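Local coordinates for protein leucine--trna ligase (Agrobacterium radiobacter, PDB 5AH5) that probably joins L-leucine to tRNA(Leu) at the expense of ATP, as a leucyl-tRNA synthetase linked to antibiotic self-immunity, at residues 627-638 / 722-730. Sequence-based numbering, arbitrary orientation.
Sequences CRLFTNNLDRLR and ISEELWALS. With nucleotides of chain D.
Leu-726 packs over the ring of Phe-630 where two nearly parallel helices of the alpha-helical anticodon-binding region lie side by side; the axes of 627-632 and 722-729 come within 10.5 Å at an angle of 5°. The contact is CH-pi: Leu-726 CB stands 4.0 Å from the centroid of the Phe-630 ring and 10° off its normal, hence over the face. The two methyls of Leu-726 extend this patch to Cys-627, whose SG lies 4.1 Å from Leu-726 CD2. Ser-730 CB meets the rim of the Phe-630 ring at CE2.

Beyond the ring, Leu-634 reaches the second helix with one branch. With its CG anti to the backbone N, Leu-634 CD1 lies 3.9 Å from Leu-729 CG, the two side chains crossing at about a right angle. The same Leu-729 offers its carbonyl to Arg-638, whose extended chain brings NH2 to 3.2 Å from Leu-729 O. With an N-H...O angle of 129° this bond is weak, and the arginine is poorly ordered. Leu-634 CG also lies against one face of that guanidinium.

At the second helix's C-terminal end, Ser-730 OG donates to Trp-727 O, while Ser-730 CB rests against Leu-637 CD1. Arg-709, on helix 701-715, hydrogen-bonds both Leu-637 O and Ser-730 O, tying the two backbones together, and Val-712 of that helix also touches Phe-630. Arg-628, which takes no part in the packing against 722-730, has its guanidinium beside the bound tRNA. Its NH2 forms a salt bridge with a phosphate of another nucleotide than U40 of chain D; C5' of U40 sits over one face of the guanidinium, toward its rim, and Arg-628 NH2 is 3.3 Å from U40 O3'.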
loop_
_atom_site.group_PDB
_atom_site.type_symbol
_atom_site.label_atom_id
_atom_site.label_comp_id
_atom_site.label_asym_id
_atom_site.label_seq_id
_atom_site.Cartn_x
_atom_site.Cartn_y
_atom_site.Cartn_z
ATOM N N CYS B 627 -26.392 5.512 -23.756
ATOM C CA CYS B 627 -27.536 4.649 -24.047
ATOM C C CYS B 627 -28.317 5.221 -25.232
ATOM O O CYS B 627 -28.684 4.477 -26.127
ATOM C CB CYS B 627 -28.465 4.427 -22.824
ATOM S SG CYS B 627 -27.618 3.550 -21.463
ATOM N N ARG B 628 -28.582 6.525 -25.208
ATOM C CA ARG B 628 -29.371 7.161 -26.271
ATOM C C ARG B 628 -28.719 7.083 -27.692
ATOM O O ARG B 628 -29.416 6.934 -28.697
ATOM C CB ARG B 628 -29.778 8.584 -25.889
ATOM C CG ARG B 628 -30.980 8.629 -24.910
ATOM C CD ARG B 628 -31.558 10.028 -24.773
ATOM N NE ARG B 628 -30.445 10.937 -24.578
ATOM C CZ ARG B 628 -29.911 11.261 -23.399
ATOM N NH1 ARG B 628 -30.433 10.814 -22.270
ATOM N NH2 ARG B 628 -28.855 12.064 -23.350
ATOM N N LEU B 629 -27.398 7.089 -27.741
ATOM C CA LEU B 629 -26.632 6.858 -28.964
ATOM C C LEU B 629 -26.868 5.449 -29.491
ATOM O O LEU B 629 -26.996 5.247 -30.702
ATOM C CB LEU B 629 -25.147 7.072 -28.668
ATOM C CG LEU B 629 -24.164 7.126 -29.798
ATOM C CD1 LEU B 629 -24.479 8.277 -30.784
ATOM C CD2 LEU B 629 -22.745 7.213 -29.246
ATOM N N PHE B 630 -26.997 4.466 -28.603
ATOM C CA PHE B 630 -27.414 3.137 -29.045
ATOM C C PHE B 630 -28.868 3.059 -29.534
ATOM O O PHE B 630 -29.142 2.498 -30.626
ATOM C CB PHE B 630 -27.162 2.046 -27.969
ATOM C CG PHE B 630 -25.792 1.476 -28.025
ATOM C CD1 PHE B 630 -24.710 2.243 -27.704
ATOM C CD2 PHE B 630 -25.591 0.157 -28.437
ATOM C CE1 PHE B 630 -23.428 1.720 -27.762
ATOM C CE2 PHE B 630 -24.326 -0.371 -28.490
ATOM C CZ PHE B 630 -23.247 0.398 -28.153
ATOM N N THR B 631 -29.794 3.576 -28.741
ATOM C CA THR B 631 -31.242 3.512 -29.072
ATOM C C THR B 631 -31.579 4.368 -30.295
ATOM O O THR B 631 -32.497 4.058 -31.003
ATOM C CB THR B 631 -32.157 3.969 -27.894
ATOM O OG1 THR B 631 -31.607 5.146 -27.310
ATOM C CG2 THR B 631 -32.240 2.945 -26.826
ATOM N N ASN B 632 -30.853 5.454 -30.522
ATOM C CA ASN B 632 -31.004 6.197 -31.767
ATOM C C ASN B 632 -30.556 5.401 -33.016
ATOM O O ASN B 632 -31.117 5.618 -34.085
ATOM C CB ASN B 632 -30.252 7.520 -31.705
ATOM C CG ASN B 632 -30.903 8.526 -30.747
ATOM O OD1 ASN B 632 -31.982 8.284 -30.173
ATOM N ND2 ASN B 632 -30.222 9.630 -30.541
ATOM N N ASN B 633 -29.594 4.471 -32.869
ATOM C CA ASN B 633 -28.936 3.787 -34.002
ATOM C C ASN B 633 -29.168 2.295 -34.102
ATOM O O ASN B 633 -28.426 1.559 -34.758
ATOM C CB ASN B 633 -27.450 4.114 -33.943
ATOM C CG ASN B 633 -27.204 5.564 -34.246
ATOM O OD1 ASN B 633 -27.533 5.997 -35.327
ATOM N ND2 ASN B 633 -26.653 6.318 -33.305
ATOM N N LEU B 634 -30.280 1.879 -33.527
ATOM C CA LEU B 634 -30.567 0.505 -33.295
ATOM C C LEU B 634 -30.822 -0.235 -34.621
ATOM O O LEU B 634 -30.445 -1.409 -34.774
ATOM C CB LEU B 634 -31.752 0.455 -32.333
ATOM C CG LEU B 634 -32.070 -0.772 -31.512
ATOM C CD1 LEU B 634 -30.865 -1.228 -30.678
ATOM C CD2 LEU B 634 -33.266 -0.420 -30.629
ATOM N N ASP B 635 -31.437 0.454 -35.583
ATOM C CA ASP B 635 -31.559 -0.036 -36.980
ATOM C C ASP B 635 -30.224 -0.435 -37.575
ATOM O O ASP B 635 -30.036 -1.544 -38.056
ATOM C CB ASP B 635 -32.185 1.061 -37.862
ATOM C CG ASP B 635 -33.695 1.194 -37.658
ATOM O OD1 ASP B 635 -34.307 0.286 -37.048
ATOM O OD2 ASP B 635 -34.277 2.201 -38.123
ATOM N N ARG B 636 -29.275 0.465 -37.469
ATOM C CA ARG B 636 -27.942 0.231 -37.983
ATOM C C ARG B 636 -27.224 -0.891 -37.234
ATOM O O ARG B 636 -26.570 -1.767 -37.849
ATOM C CB ARG B 636 -27.148 1.524 -37.943
ATOM C CG ARG B 636 -27.827 2.644 -38.727
ATOM C CD ARG B 636 -26.903 3.819 -38.903
ATOM N NE ARG B 636 -27.563 4.951 -39.554
ATOM C CZ ARG B 636 -26.936 5.929 -40.214
ATOM N NH1 ARG B 636 -25.603 5.923 -40.362
ATOM N NH2 ARG B 636 -27.653 6.927 -40.745
ATOM N N LEU B 637 -27.405 -0.920 -35.915
ATOM C CA LEU B 637 -26.792 -1.977 -35.109
ATOM C C LEU B 637 -27.296 -3.347 -35.463
ATOM O O LEU B 637 -26.523 -4.288 -35.597
ATOM C CB LEU B 637 -26.998 -1.724 -33.609
ATOM C CG LEU B 637 -26.097 -0.599 -33.126
ATOM C CD1 LEU B 637 -26.540 -0.173 -31.733
ATOM C CD2 LEU B 637 -24.653 -1.072 -33.109
ATOM N N ARG B 638 -28.590 -3.467 -35.612
ATOM C CA ARG B 638 -29.171 -4.756 -35.910
ATOM C C ARG B 638 -28.919 -5.207 -37.373
ATOM O O ARG B 638 -29.139 -6.369 -37.691
ATOM C CB ARG B 638 -30.638 -4.770 -35.464
ATOM C CG ARG B 638 -30.736 -4.673 -33.928
ATOM C CD ARG B 638 -32.160 -4.694 -33.380
ATOM N NE ARG B 638 -32.163 -4.959 -31.928
ATOM C CZ ARG B 638 -33.144 -4.643 -31.057
ATOM N NH1 ARG B 638 -34.263 -4.023 -31.447
ATOM N NH2 ARG B 638 -32.999 -4.944 -29.758
ATOM N N ILE B 722 -24.026 -1.383 -17.575
ATOM C CA ILE B 722 -24.594 -0.665 -18.717
ATOM C C ILE B 722 -23.983 -1.174 -20.016
ATOM O O ILE B 722 -24.625 -1.252 -21.034
ATOM C CB ILE B 722 -24.321 0.861 -18.571
ATOM C CG1 ILE B 722 -25.514 1.506 -17.865
ATOM C CG2 ILE B 722 -24.078 1.547 -19.911
ATOM C CD1 ILE B 722 -25.175 2.772 -17.071
ATOM N N SER B 723 -22.726 -1.497 -19.983
ATOM C CA SER B 723 -22.068 -2.020 -21.175
ATOM C C SER B 723 -22.632 -3.343 -21.657
ATOM O O SER B 723 -22.787 -3.526 -22.870
ATOM C CB SER B 723 -20.586 -2.126 -20.946
ATOM O OG SER B 723 -20.061 -0.820 -20.805
ATOM N N GLU B 724 -22.927 -4.260 -20.719
ATOM C CA GLU B 724 -23.561 -5.506 -21.059
ATOM C C GLU B 724 -24.929 -5.211 -21.593
ATOM O O GLU B 724 -25.339 -5.844 -22.551
ATOM C CB GLU B 724 -23.694 -6.487 -19.853
ATOM C CG GLU B 724 -22.387 -7.021 -19.303
ATOM C CD GLU B 724 -21.573 -7.903 -20.251
ATOM O OE1 GLU B 724 -22.100 -8.224 -21.317
ATOM O OE2 GLU B 724 -20.355 -8.204 -19.971
ATOM N N GLU B 725 -25.638 -4.258 -20.992
ATOM C CA GLU B 725 -26.994 -3.987 -21.429
ATOM C C GLU B 725 -26.956 -3.559 -22.916
ATOM O O GLU B 725 -27.734 -4.029 -23.728
ATOM C CB GLU B 725 -27.602 -2.844 -20.580
ATOM C CG GLU B 725 -29.077 -2.519 -20.808
ATOM C CD GLU B 725 -30.043 -3.469 -20.108
ATOM O OE1 GLU B 725 -29.631 -4.322 -19.277
ATOM O OE2 GLU B 725 -31.248 -3.317 -20.350
ATOM N N LEU B 726 -26.066 -2.627 -23.234
ATOM C CA LEU B 726 -26.028 -2.044 -24.586
ATOM C C LEU B 726 -25.547 -3.050 -25.599
ATOM O O LEU B 726 -26.172 -3.210 -26.649
ATOM C CB LEU B 726 -25.154 -0.814 -24.594
ATOM C CG LEU B 726 -25.798 0.281 -23.767
ATOM C CD1 LEU B 726 -24.893 1.512 -23.742
ATOM C CD2 LEU B 726 -27.195 0.613 -24.252
ATOM N N TRP B 727 -24.492 -3.779 -25.250
ATOM C CA TRP B 727 -24.033 -4.926 -26.059
ATOM C C TRP B 727 -25.150 -5.870 -26.439
ATOM O O TRP B 727 -25.319 -6.181 -27.655
ATOM C CB TRP B 727 -22.950 -5.666 -25.301
ATOM C CG TRP B 727 -22.205 -6.777 -25.972
ATOM C CD1 TRP B 727 -22.321 -8.097 -25.690
ATOM C CD2 TRP B 727 -21.135 -6.661 -26.877
ATOM N NE1 TRP B 727 -21.419 -8.824 -26.394
ATOM C CE2 TRP B 727 -20.641 -7.964 -27.109
ATOM C CE3 TRP B 727 -20.535 -5.583 -27.531
ATOM C CZ2 TRP B 727 -19.603 -8.227 -28.019
ATOM C CZ3 TRP B 727 -19.483 -5.822 -28.375
ATOM C CH2 TRP B 727 -19.035 -7.135 -28.645
ATOM N N ALA B 728 -25.930 -6.293 -25.436
ATOM C CA ALA B 728 -27.088 -7.159 -25.684
ATOM C C ALA B 728 -28.171 -6.494 -26.502
ATOM O O ALA B 728 -28.748 -7.123 -27.396
ATOM C CB ALA B 728 -27.712 -7.681 -24.387
ATOM N N LEU B 729 -28.498 -5.252 -26.158
ATOM C CA LEU B 729 -29.474 -4.503 -26.922
ATOM C C LEU B 729 -29.067 -4.402 -28.439
ATOM O O LEU B 729 -29.891 -4.521 -29.328
ATOM C CB LEU B 729 -29.641 -3.140 -26.321
ATOM C CG LEU B 729 -30.675 -2.224 -26.951
ATOM C CD1 LEU B 729 -32.096 -2.700 -26.625
ATOM C CD2 LEU B 729 -30.410 -0.791 -26.473
ATOM N N SER B 730 -27.788 -4.264 -28.693
ATOM C CA SER B 730 -27.306 -4.208 -30.065
ATOM C C SER B 730 -27.367 -5.564 -30.824
ATOM O O SER B 730 -26.981 -5.592 -31.987
ATOM C CB SER B 730 -25.866 -3.706 -30.075
ATOM O OG SER B 730 -24.945 -4.761 -29.999
ATOM P P U D 40 -30.764 15.915 -20.155
ATOM O OP1 U D 40 -29.849 14.879 -19.652
ATOM O OP2 U D 40 -30.529 17.328 -19.781
ATOM O "O5'" U D 40 -30.787 15.864 -21.748
ATOM C "C5'" U D 40 -31.362 14.744 -22.436
ATOM C "C4'" U D 40 -31.585 15.053 -23.900
ATOM O "O4'" U D 40 -32.747 15.911 -24.093
ATOM C "C3'" U D 40 -30.458 15.758 -24.644
ATOM O "O3'" U D 40 -29.453 14.814 -24.999
ATOM C "C2'" U D 40 -31.218 16.335 -25.826
ATOM O "O2'" U D 40 -31.587 15.360 -26.771
ATOM C "C1'" U D 40 -32.475 16.843 -25.128
ATOM N N1 U D 40 -32.316 18.181 -24.534
ATOM C C2 U D 40 -32.366 19.270 -25.386
ATOM O O2 U D 40 -32.498 19.162 -26.591
ATOM N N3 U D 40 -32.229 20.491 -24.772
ATOM C C4 U D 40 -32.054 20.736 -23.424
ATOM O O4 U D 40 -31.940 21.898 -23.026
ATOM C C5 U D 40 -32.007 19.561 -22.610
ATOM C C6 U D 40 -32.139 18.354 -23.177
#